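PDB 7BOP: alpha-1,2-mannosyltransferase (Ktr4), putative, which belongs to the fungal mannosyltransferases with a GT-A type fold and holds guanosine-5'-diphosphate and a manganese ion in this model. Local coordinates for residues P37-P45 with Y347-C355; F210-T221 with A331-Y341. All blocks are in the same frame, centred on the assembly; numbering follows the deposited sequence.

Contact 1 (P37-P45 with Y347-C355); sequences PLLDPTGEP and YNCPNSPKC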
loop_
_atom_site.group_PDB
_atom_site.type_symbol
_atom_site.label_atom_id
_atom_site.label_comp_id
_atom_site.label_asym_id
_atom_site.label_seq_id
_atom_site.Cartn_x
_atom_site.Cartn_y
_atom_site.Cartn_z
ATOM N N PRO A 37 -5.920 -4.915 19.065
ATOM C CA PRO A 37 -5.526 -6.335 18.993
ATOM C C PRO A 37 -4.012 -6.577 18.963
ATOM O O PRO A 37 -3.560 -7.666 19.315
ATOM C CB PRO A 37 -6.140 -6.827 17.672
ATOM C CG PRO A 37 -7.174 -5.841 17.322
ATOM C CD PRO A 37 -6.781 -4.535 17.929
ATOM N N LEU A 38 -3.246 -5.573 18.558
ATOM C CA LEU A 38 -1.790 -5.654 18.592
ATOM C C LEU A 38 -1.203 -5.846 19.996
ATOM O O LEU A 38 -0.064 -6.284 20.118
ATOM C CB LEU A 38 -1.176 -4.418 17.941
ATOM C CG LEU A 38 -1.348 -4.293 16.429
ATOM C CD1 LEU A 38 -0.986 -2.885 15.983
ATOM C CD2 LEU A 38 -0.521 -5.320 15.659
ATOM N N LEU A 39 -1.967 -5.491 21.034
ATOM C CA LEU A 39 -1.599 -5.781 22.414
ATOM C C LEU A 39 -1.628 -7.281 22.747
ATOM O O LEU A 39 -0.903 -7.722 23.629
ATOM C CB LEU A 39 -2.509 -5.018 23.397
ATOM C CG LEU A 39 -2.482 -3.485 23.367
ATOM C CD1 LEU A 39 -3.395 -2.905 24.445
ATOM C CD2 LEU A 39 -1.072 -2.964 23.542
ATOM N N ASP A 40 -2.457 -8.057 22.061
ATOM C CA ASP A 40 -2.497 -9.515 22.280
ATOM C C ASP A 40 -1.191 -10.141 21.826
ATOM O O ASP A 40 -0.563 -9.626 20.901
ATOM C CB ASP A 40 -3.646 -10.186 21.514
ATOM C CG ASP A 40 -5.019 -9.659 21.921
ATOM O OD1 ASP A 40 -5.171 -9.213 23.069
ATOM O OD2 ASP A 40 -5.938 -9.672 21.079
ATOM N N PRO A 41 -0.774 -11.254 22.471
ATOM C CA PRO A 41 0.426 -11.972 22.014
ATOM C C PRO A 41 0.287 -12.284 20.523
ATOM O O PRO A 41 -0.704 -12.863 20.105
ATOM C CB PRO A 41 0.430 -13.251 22.880
ATOM C CG PRO A 41 -0.373 -12.899 24.084
ATOM C CD PRO A 41 -1.418 -11.926 23.617
ATOM N N THR A 42 1.233 -11.809 19.729
ATOM C CA THR A 42 1.116 -11.826 18.286
ATOM C C THR A 42 2.173 -12.784 17.768
ATOM O O THR A 42 3.361 -12.610 18.043
ATOM C CB THR A 42 1.293 -10.409 17.697
ATOM O OG1 THR A 42 0.301 -9.532 18.261
ATOM C CG2 THR A 42 1.123 -10.414 16.166
ATOM N N GLY A 43 1.724 -13.813 17.059
ATOM C CA GLY A 43 2.604 -14.832 16.509
ATOM C C GLY A 43 2.443 -14.941 15.010
ATOM O O GLY A 43 1.968 -14.015 14.345
ATOM N N GLU A 44 2.826 -16.098 14.490
ATOM C CA GLU A 44 2.835 -16.340 13.054
ATOM C C GLU A 44 1.481 -16.818 12.593
ATOM O O GLU A 44 0.713 -17.337 13.386
ATOM C CB GLU A 44 3.884 -17.398 12.711
ATOM C CG GLU A 44 5.283 -16.932 13.034
ATOM C CD GLU A 44 6.337 -18.000 12.827
ATOM O OE1 GLU A 44 6.086 -19.178 13.145
ATOM O OE2 GLU A 44 7.431 -17.644 12.356
ATOM N N PRO A 45 1.188 -16.671 11.296
ATOM C CA PRO A 45 -0.060 -17.247 10.794
ATOM C C PRO A 45 -0.071 -18.773 10.882
ATOM O O PRO A 45 0.978 -19.395 11.059
ATOM C CB PRO A 45 -0.116 -16.782 9.338
ATOM C CG PRO A 45 1.246 -16.291 8.998
ATOM C CD PRO A 45 1.916 -15.902 10.270
ATOM N N TYR A 347 1.948 3.656 12.954
ATOM C CA TYR A 347 2.613 2.414 13.355
ATOM C C TYR A 347 1.674 1.217 13.306
ATOM O O TYR A 347 0.484 1.342 13.562
ATOM C CB TYR A 347 3.126 2.506 14.796
ATOM C CG TYR A 347 4.183 3.546 15.003
ATOM C CD1 TYR A 347 3.844 4.896 15.109
ATOM C CD2 TYR A 347 5.523 3.195 15.087
ATOM C CE1 TYR A 347 4.815 5.865 15.278
ATOM C CE2 TYR A 347 6.502 4.158 15.256
ATOM C CZ TYR A 347 6.144 5.486 15.356
ATOM O OH TYR A 347 7.112 6.448 15.509
ATOM N N ASN A 348 2.251 0.073 12.960
ATOM C CA ASN A 348 1.717 -1.229 13.285
ATOM C C ASN A 348 2.794 -1.910 14.127
ATOM O O ASN A 348 3.818 -2.358 13.592
ATOM C CB ASN A 348 1.427 -2.042 12.032
ATOM C CG ASN A 348 0.947 -3.430 12.359
ATOM O OD1 ASN A 348 -0.204 -3.628 12.743
ATOM N ND2 ASN A 348 1.838 -4.397 12.263
ATOM N N CYS A 349 2.607 -1.918 15.444
ATOM C CA CYS A 349 3.588 -2.528 16.362
ATOM C C CYS A 349 2.937 -3.654 17.155
ATOM O O CYS A 349 2.196 -3.400 18.118
ATOM C CB CYS A 349 4.189 -1.471 17.283
ATOM S SG CYS A 349 5.453 -2.085 18.415
ATOM N N PRO A 350 3.204 -4.911 16.760
ATOM C CA PRO A 350 2.614 -6.022 17.489
ATOM C C PRO A 350 3.366 -6.355 18.776
ATOM O O PRO A 350 4.546 -6.030 18.916
ATOM C CB PRO A 350 2.727 -7.176 16.500
ATOM C CG PRO A 350 3.985 -6.876 15.754
ATOM C CD PRO A 350 4.060 -5.383 15.651
ATOM N N ASN A 351 2.656 -6.987 19.700
ATOM C CA ASN A 351 3.234 -7.529 20.922
ATOM C C ASN A 351 3.847 -8.898 20.617
ATOM O O ASN A 351 3.161 -9.928 20.619
ATOM C CB ASN A 351 2.175 -7.624 22.023
ATOM C CG ASN A 351 2.664 -8.376 23.247
ATOM O OD1 ASN A 351 3.860 -8.406 23.536
ATOM N ND2 ASN A 351 1.737 -9.009 23.959
ATOM N N SER A 352 5.148 -8.888 20.355
ATOM C CA SER A 352 5.897 -10.096 20.068
ATOM C C SER A 352 7.340 -9.919 20.498
ATOM O O SER A 352 7.908 -8.850 20.291
ATOM C CB SER A 352 5.844 -10.388 18.566
ATOM O OG SER A 352 6.862 -11.293 18.165
ATOM N N PRO A 353 7.957 -10.985 21.058
ATOM C CA PRO A 353 9.383 -10.918 21.362
ATOM C C PRO A 353 10.291 -10.838 20.123
ATOM O O PRO A 353 11.483 -10.596 20.264
ATOM C CB PRO A 353 9.634 -12.201 22.145
ATOM C CG PRO A 353 8.593 -13.152 21.684
ATOM C CD PRO A 353 7.399 -12.329 21.310
ATOM N N LYS A 354 9.742 -11.015 18.922
ATOM C CA LYS A 354 10.517 -10.777 17.695
ATOM C C LYS A 354 10.731 -9.300 17.348
ATOM O O LYS A 354 11.504 -8.989 16.435
ATOM C CB LYS A 354 9.867 -11.506 16.528
ATOM C CG LYS A 354 9.868 -13.008 16.739
ATOM C CD LYS A 354 9.214 -13.756 15.598
ATOM C CE LYS A 354 9.229 -15.250 15.878
ATOM N NZ LYS A 354 9.225 -16.018 14.614
ATOM N N CYS A 355 10.044 -8.399 18.057
ATOM C CA CYS A 355 10.072 -6.978 17.766
ATOM C C CYS A 355 10.948 -6.236 18.748
ATOM O O CYS A 355 11.138 -6.677 19.868
ATOM C CB CYS A 355 8.661 -6.403 17.850
ATOM S SG CYS A 355 7.485 -7.341 16.864
HETATM O O HOH W 1 5.812 -12.221 15.766
HETATM O O HOH W 2 5.797 -14.132 18.547
HETATM O O HOH W 3 8.006 -15.033 12.017
HETATM O O HOH W 4 9.100 -18.963 14.569
#
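Leu38 packs its two methyl groups against Asn348 and Pro350 at the closely packed end of this contact. With CG turned beside the backbone N (chi1 -70°), the branch meets the Asn348 side chain at about a right angle: CD1 and CD2 each lie 3.4 Å from Asn348 OD1, and CD2 also reaches Pro350 CB. The amide nitrogen of that asparagine is bonded instead to backbone carbonyls of the 331-341 segment, which fixes the rotation of the group. Trp335 also touches Leu38, so a branched apolar residue suits this buried place.

Asn351 then serves the neighbouring loop with both backbone and side chain. Its N donates to Leu38 O (2.8 Å), and its O accepts from Thr42 N (2.8 Å). Its ND2 reaches Leu39 O at 3.0 Å, approaching from above the carbonyl plane, 40° out of it. Thr42 uses both branches: CG2, anti to the backbone N, lies 3.6 Å from Pro350 CB, while OG1 donates to Asp40 O, a bond inside its own loop.

Beyond Thr42 the contact becomes watery. Two waters link Thr42 O with Ser352 OG, and two more join Glu44 OE2 to Lys354 NZ; in each pair one water binds the 37-45 oxygen only weakly. The direct salt bridge between Glu44 OE2 and Lys354 NZ is long, 3.3 Å, and weak as a hydrogen bond. Long, extended side chains can span this partly exposed edge, and each charge has a second partner, Arg51 for Glu44 and Asp204 for Lys354.

Disulfides from Cys349 to Cys358 and from Cys355 to Cys201 hold the loop that follows strand 346-348 of a three-stranded antiparallel sheet. With 37-45 laid along it, this loop ends in a type I turn from Ser352 to Cys355, where Ser352 OG accepts from Lys354 N in an ST turn.

Contact 2 (F210-T221 with A331-Y341); sequences FMEDRNLTYGFT and AKVHWFRDIGY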
loop_
_atom_site.group_PDB
_atom_site.type_symbol
_atom_site.label_atom_id
_atom_site.label_comp_id
_atom_site.label_asym_id
_atom_site.label_seq_id
_atom_site.Cartn_x
_atom_site.Cartn_y
_atom_site.Cartn_z
ATOM N N PHE A 210 3.840 -17.568 1.608
ATOM C CA PHE A 210 2.655 -17.508 2.471
ATOM C C PHE A 210 1.447 -17.044 1.651
ATOM O O PHE A 210 0.407 -17.702 1.665
ATOM C CB PHE A 210 2.906 -16.609 3.699
ATOM C CG PHE A 210 1.650 -16.194 4.408
ATOM C CD1 PHE A 210 1.022 -17.060 5.289
ATOM C CD2 PHE A 210 1.082 -14.949 4.169
ATOM C CE1 PHE A 210 -0.155 -16.685 5.940
ATOM C CE2 PHE A 210 -0.085 -14.563 4.821
ATOM C CZ PHE A 210 -0.706 -15.434 5.705
ATOM N N MET A 211 1.615 -15.954 0.899
ATOM C CA MET A 211 0.561 -15.413 0.024
ATOM C C MET A 211 0.167 -16.430 -1.051
ATOM O O MET A 211 -1.017 -16.709 -1.258
ATOM C CB MET A 211 1.000 -14.135 -0.694
ATOM C CG MET A 211 1.392 -12.962 0.195
ATOM S SD MET A 211 -0.005 -12.081 0.870
ATOM C CE MET A 211 -0.704 -11.302 -0.580
ATOM N N GLU A 212 1.172 -16.968 -1.735
ATOM C CA GLU A 212 0.934 -17.877 -2.849
ATOM C C GLU A 212 0.222 -19.164 -2.449
ATOM O O GLU A 212 -0.731 -19.563 -3.118
ATOM C CB GLU A 212 2.241 -18.198 -3.570
ATOM C CG GLU A 212 2.031 -19.027 -4.822
ATOM C CD GLU A 212 3.240 -19.047 -5.725
ATOM O OE1 GLU A 212 3.041 -18.997 -6.953
ATOM O OE2 GLU A 212 4.370 -19.118 -5.218
ATOM N N ASP A 213 0.658 -19.787 -1.362
ATOM C CA ASP A 213 0.070 -21.052 -0.908
ATOM C C ASP A 213 -1.371 -20.895 -0.473
ATOM O O ASP A 213 -2.119 -21.864 -0.520
ATOM C CB ASP A 213 0.852 -21.652 0.265
ATOM C CG ASP A 213 2.244 -22.113 -0.130
ATOM O OD1 ASP A 213 2.519 -22.180 -1.339
ATOM O OD2 ASP A 213 3.055 -22.374 0.781
ATOM N N ARG A 214 -1.755 -19.686 -0.047
ATOM C CA ARG A 214 -3.144 -19.412 0.357
ATOM C C ARG A 214 -3.963 -18.637 -0.689
ATOM O O ARG A 214 -5.088 -18.214 -0.408
ATOM C CB ARG A 214 -3.118 -18.669 1.695
ATOM C CG ARG A 214 -2.654 -19.540 2.837
ATOM C CD ARG A 214 -2.103 -18.726 3.995
ATOM N NE ARG A 214 -1.478 -19.595 4.983
ATOM C CZ ARG A 214 -0.283 -20.175 4.845
ATOM N NH1 ARG A 214 0.460 -19.971 3.756
ATOM N NH2 ARG A 214 0.184 -20.949 5.821
ATOM N N ASN A 215 -3.406 -18.468 -1.887
ATOM C CA ASN A 215 -4.011 -17.691 -2.975
ATOM C C ASN A 215 -4.446 -16.284 -2.539
ATOM O O ASN A 215 -5.513 -15.791 -2.930
ATOM C CB ASN A 215 -5.168 -18.477 -3.599
ATOM C CG ASN A 215 -4.697 -19.780 -4.216
ATOM O OD1 ASN A 215 -3.855 -19.773 -5.106
ATOM N ND2 ASN A 215 -5.218 -20.888 -3.746
ATOM N N LEU A 216 -3.606 -15.642 -1.730
ATOM C CA LEU A 216 -3.921 -14.315 -1.232
ATOM C C LEU A 216 -3.643 -13.257 -2.285
ATOM O O LEU A 216 -2.738 -13.387 -3.122
ATOM C CB LEU A 216 -3.174 -14.017 0.069
ATOM C CG LEU A 216 -3.442 -14.997 1.215
ATOM C CD1 LEU A 216 -2.713 -14.550 2.471
ATOM C CD2 LEU A 216 -4.922 -15.206 1.516
ATOM N N THR A 217 -4.452 -12.202 -2.230
ATOM C CA THR A 217 -4.427 -11.130 -3.193
ATOM C C THR A 217 -3.612 -9.947 -2.687
ATOM O O THR A 217 -2.927 -9.302 -3.466
ATOM C CB THR A 217 -5.873 -10.690 -3.513
ATOM O OG1 THR A 217 -6.581 -11.810 -4.040
ATOM C CG2 THR A 217 -5.923 -9.547 -4.494
ATOM N N TYR A 218 -3.693 -9.650 -1.394
ATOM C CA TYR A 218 -3.148 -8.394 -0.886
ATOM C C TYR A 218 -2.932 -8.453 0.597
ATOM O O TYR A 218 -3.713 -9.073 1.319
ATOM C CB TYR A 218 -4.135 -7.279 -1.207
ATOM C CG TYR A 218 -3.695 -5.864 -0.958
ATOM C CD1 TYR A 218 -3.013 -5.144 -1.932
ATOM C CD2 TYR A 218 -4.042 -5.208 0.226
ATOM C CE1 TYR A 218 -2.672 -3.819 -1.733
ATOM C CE2 TYR A 218 -3.706 -3.880 0.439
ATOM C CZ TYR A 218 -3.020 -3.187 -0.534
ATOM O OH TYR A 218 -2.700 -1.862 -0.309
ATOM N N GLY A 219 -1.865 -7.806 1.044
ATOM C CA GLY A 219 -1.546 -7.690 2.445
ATOM C C GLY A 219 -1.236 -6.258 2.830
ATOM O O GLY A 219 -0.567 -5.538 2.080
ATOM N N PHE A 220 -1.722 -5.860 4.006
ATOM C CA PHE A 220 -1.524 -4.510 4.544
ATOM C C PHE A 220 -1.097 -4.546 6.010
ATOM O O PHE A 220 -1.239 -5.561 6.680
ATOM C CB PHE A 220 -2.822 -3.702 4.402
ATOM C CG PHE A 220 -3.903 -4.098 5.366
ATOM C CD1 PHE A 220 -4.712 -5.197 5.110
ATOM C CD2 PHE A 220 -4.131 -3.361 6.530
ATOM C CE1 PHE A 220 -5.720 -5.566 5.986
ATOM C CE2 PHE A 220 -5.134 -3.733 7.422
ATOM C CZ PHE A 220 -5.931 -4.839 7.150
ATOM N N THR A 221 -0.591 -3.421 6.505
ATOM C CA THR A 221 -0.299 -3.260 7.940
ATOM C C THR A 221 -1.122 -2.177 8.636
ATOM O O THR A 221 -1.416 -2.326 9.811
ATOM C CB THR A 221 1.186 -2.932 8.185
ATOM O OG1 THR A 221 1.567 -1.854 7.332
ATOM C CG2 THR A 221 2.059 -4.145 7.889
ATOM N N ALA A 331 -11.743 -12.468 1.717
ATOM C CA ALA A 331 -11.039 -13.542 2.423
ATOM C C ALA A 331 -9.591 -13.661 1.981
ATOM O O ALA A 331 -8.794 -14.209 2.717
ATOM C CB ALA A 331 -11.739 -14.881 2.230
ATOM N N LYS A 332 -9.262 -13.154 0.795
ATOM C CA LYS A 332 -7.891 -13.178 0.265
ATOM C C LYS A 332 -7.101 -11.895 0.529
ATOM O O LYS A 332 -6.021 -11.710 -0.041
ATOM C CB LYS A 332 -7.915 -13.463 -1.239
ATOM C CG LYS A 332 -8.637 -14.738 -1.644
ATOM C CD LYS A 332 -8.109 -15.938 -0.892
ATOM C CE LYS A 332 -8.433 -17.250 -1.598
ATOM N NZ LYS A 332 -8.144 -18.384 -0.675
ATOM N N VAL A 333 -7.634 -11.016 1.381
ATOM C CA VAL A 333 -6.923 -9.820 1.837
ATOM C C VAL A 333 -6.512 -10.081 3.276
ATOM O O VAL A 333 -7.324 -10.559 4.077
ATOM C CB VAL A 333 -7.803 -8.554 1.717
ATOM C CG1 VAL A 333 -7.084 -7.326 2.289
ATOM C CG2 VAL A 333 -8.180 -8.320 0.264
ATOM N N HIS A 334 -5.257 -9.787 3.605
ATOM C CA HIS A 334 -4.673 -10.203 4.876
ATOM C C HIS A 334 -4.038 -9.030 5.620
ATOM O O HIS A 334 -3.319 -8.222 5.031
ATOM C CB HIS A 334 -3.626 -11.303 4.623
ATOM C CG HIS A 334 -2.844 -11.699 5.839
ATOM N ND1 HIS A 334 -3.414 -12.324 6.926
ATOM C CD2 HIS A 334 -1.524 -11.586 6.124
ATOM C CE1 HIS A 334 -2.486 -12.569 7.832
ATOM N NE2 HIS A 334 -1.331 -12.126 7.368
ATOM N N TRP A 335 -4.337 -8.927 6.908
ATOM C CA TRP A 335 -3.635 -7.980 7.790
ATOM C C TRP A 335 -2.348 -8.631 8.291
ATOM O O TRP A 335 -2.392 -9.576 9.081
ATOM C CB TRP A 335 -4.516 -7.609 8.976
ATOM C CG TRP A 335 -3.889 -6.657 9.947
ATOM C CD1 TRP A 335 -3.051 -5.629 9.662
ATOM C CD2 TRP A 335 -4.094 -6.625 11.359
ATOM N NE1 TRP A 335 -2.696 -4.968 10.811
ATOM C CE2 TRP A 335 -3.331 -5.553 11.868
ATOM C CE3 TRP A 335 -4.852 -7.401 12.248
ATOM C CZ2 TRP A 335 -3.289 -5.246 13.225
ATOM C CZ3 TRP A 335 -4.807 -7.096 13.599
ATOM C CH2 TRP A 335 -4.031 -6.029 14.075
ATOM N N PHE A 336 -1.211 -8.111 7.845
ATOM C CA PHE A 336 0.103 -8.578 8.300
ATOM C C PHE A 336 0.407 -7.948 9.652
ATOM O O PHE A 336 1.314 -7.137 9.786
ATOM C CB PHE A 336 1.204 -8.237 7.276
ATOM C CG PHE A 336 1.369 -9.262 6.204
ATOM C CD1 PHE A 336 1.980 -10.478 6.486
ATOM C CD2 PHE A 336 0.906 -9.029 4.924
ATOM C CE1 PHE A 336 2.146 -11.436 5.487
ATOM C CE2 PHE A 336 1.060 -9.989 3.930
ATOM C CZ PHE A 336 1.677 -11.185 4.215
ATOM N N ARG A 337 -0.344 -8.366 10.663
ATOM C CA ARG A 337 -0.208 -7.830 12.011
ATOM C C ARG A 337 1.178 -8.074 12.599
ATOM O O ARG A 337 1.650 -7.271 13.394
ATOM C CB ARG A 337 -1.273 -8.410 12.943
ATOM C CG ARG A 337 -1.181 -9.909 13.213
ATOM C CD ARG A 337 -2.569 -10.526 13.307
ATOM N NE ARG A 337 -3.145 -10.353 14.607
ATOM C CZ ARG A 337 -4.443 -10.430 14.919
ATOM N NH1 ARG A 337 -5.417 -10.656 14.028
ATOM N NH2 ARG A 337 -4.759 -10.253 16.182
ATOM N N ASP A 338 1.825 -9.156 12.167
ATOM C CA ASP A 338 3.157 -9.535 12.647
ATOM C C ASP A 338 4.333 -8.805 12.004
ATOM O O ASP A 338 5.474 -8.996 12.442
ATOM C CB ASP A 338 3.362 -11.057 12.523
ATOM C CG ASP A 338 3.151 -11.586 11.100
ATOM O OD1 ASP A 338 2.261 -11.075 10.380
ATOM O OD2 ASP A 338 3.851 -12.539 10.710
ATOM N N ILE A 339 4.086 -7.980 10.982
ATOM C CA ILE A 339 5.134 -7.136 10.397
ATOM C C ILE A 339 5.079 -5.769 11.070
ATOM O O ILE A 339 4.216 -4.946 10.762
ATOM C CB ILE A 339 5.014 -7.007 8.869
ATOM C CG1 ILE A 339 5.090 -8.395 8.227
ATOM C CG2 ILE A 339 6.117 -6.100 8.330
ATOM C CD1 ILE A 339 4.897 -8.403 6.721
ATOM N N GLY A 340 6.001 -5.553 12.005
ATOM C CA GLY A 340 6.146 -4.281 12.679
ATOM C C GLY A 340 6.587 -3.229 11.684
ATOM O O GLY A 340 7.570 -3.429 10.965
ATOM N N TYR A 341 5.866 -2.112 11.639
ATOM C CA TYR A 341 6.023 -1.143 10.561
ATOM C C TYR A 341 5.749 0.284 11.004
ATOM O O TYR A 341 4.883 0.514 11.843
ATOM C CB TYR A 341 5.089 -1.523 9.402
ATOM C CG TYR A 341 5.210 -0.624 8.188
ATOM C CD1 TYR A 341 6.270 -0.761 7.290
ATOM C CD2 TYR A 341 4.280 0.378 7.948
ATOM C CE1 TYR A 341 6.378 0.062 6.183
ATOM C CE2 TYR A 341 4.389 1.210 6.847
ATOM C CZ TYR A 341 5.437 1.044 5.962
ATOM O OH TYR A 341 5.533 1.870 4.870
#
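Trp335 sets CA and CD1 over one face of the Phe220 ring where the parallel strands 218-220 and 333-335 pair; the two rings themselves are slid apart and barely overlap. Phe220 CG sits between the backbone N and the carbonyl carbon (chi1 74°), which folds the ring back to a CH-pi contact, Trp335 CA lying 4.0 Å from its centroid. The indole NE1 donates to Thr221 O (3.1 Å), which lies near the ring plane, though NE1 stands well above the plane of that carbonyl.

The sheet face bearing His334 carries an aromatic cluster. Phe210 places CE2 over the imidazole, 3.6 Å from His334 CD2, with the planes at 56°. Met211 SD meets the edge of the Phe336 ring, 3.8 Å from CZ. That ring's edge also lies against Gly219 CA, taking the space a side chain would need.

Farther out, Asn215, with positive phi, closes helix 207-213 in a Schellman motif. Lys332 bends at chi2 and brings NZ to Arg214 O, 3.1 Å away. The C-terminal residue, His386, accepts from His334 ND1 through its O, helping to fix the imidazole's rotation.

In this buried interior, backbone polar groups are thus paired across the strands: His334 N and O with Tyr218 O and Phe220 N, Phe336 N with Phe220 O, while aromatic rings pack the face bearing His334.

Contacts 1 and 2 lie on the same side of the chain's centre, their own centres about 15 Å apart, and they meet directly. Asn348 of contact 1 is the main joint: its O lies 2.8 Å from Tyr341 N, continuing the pairing of strands 341-343 and 346-348, and its ND2 lies 2.9 Å from Ile339 O. A packing contact adds a second join, with Pro45 CG 3.4 Å from Phe210 CE1. In contact 2 the side chain of Tyr341 is about 7 Å from the manganese ion. Two residues after Tyr341, His343 binds that ion and lines the guanosine-5'-diphosphate pocket. Contact 1 lies farther out, its centre about 20 Å from the chain's centre against about 12 Å for contact 2.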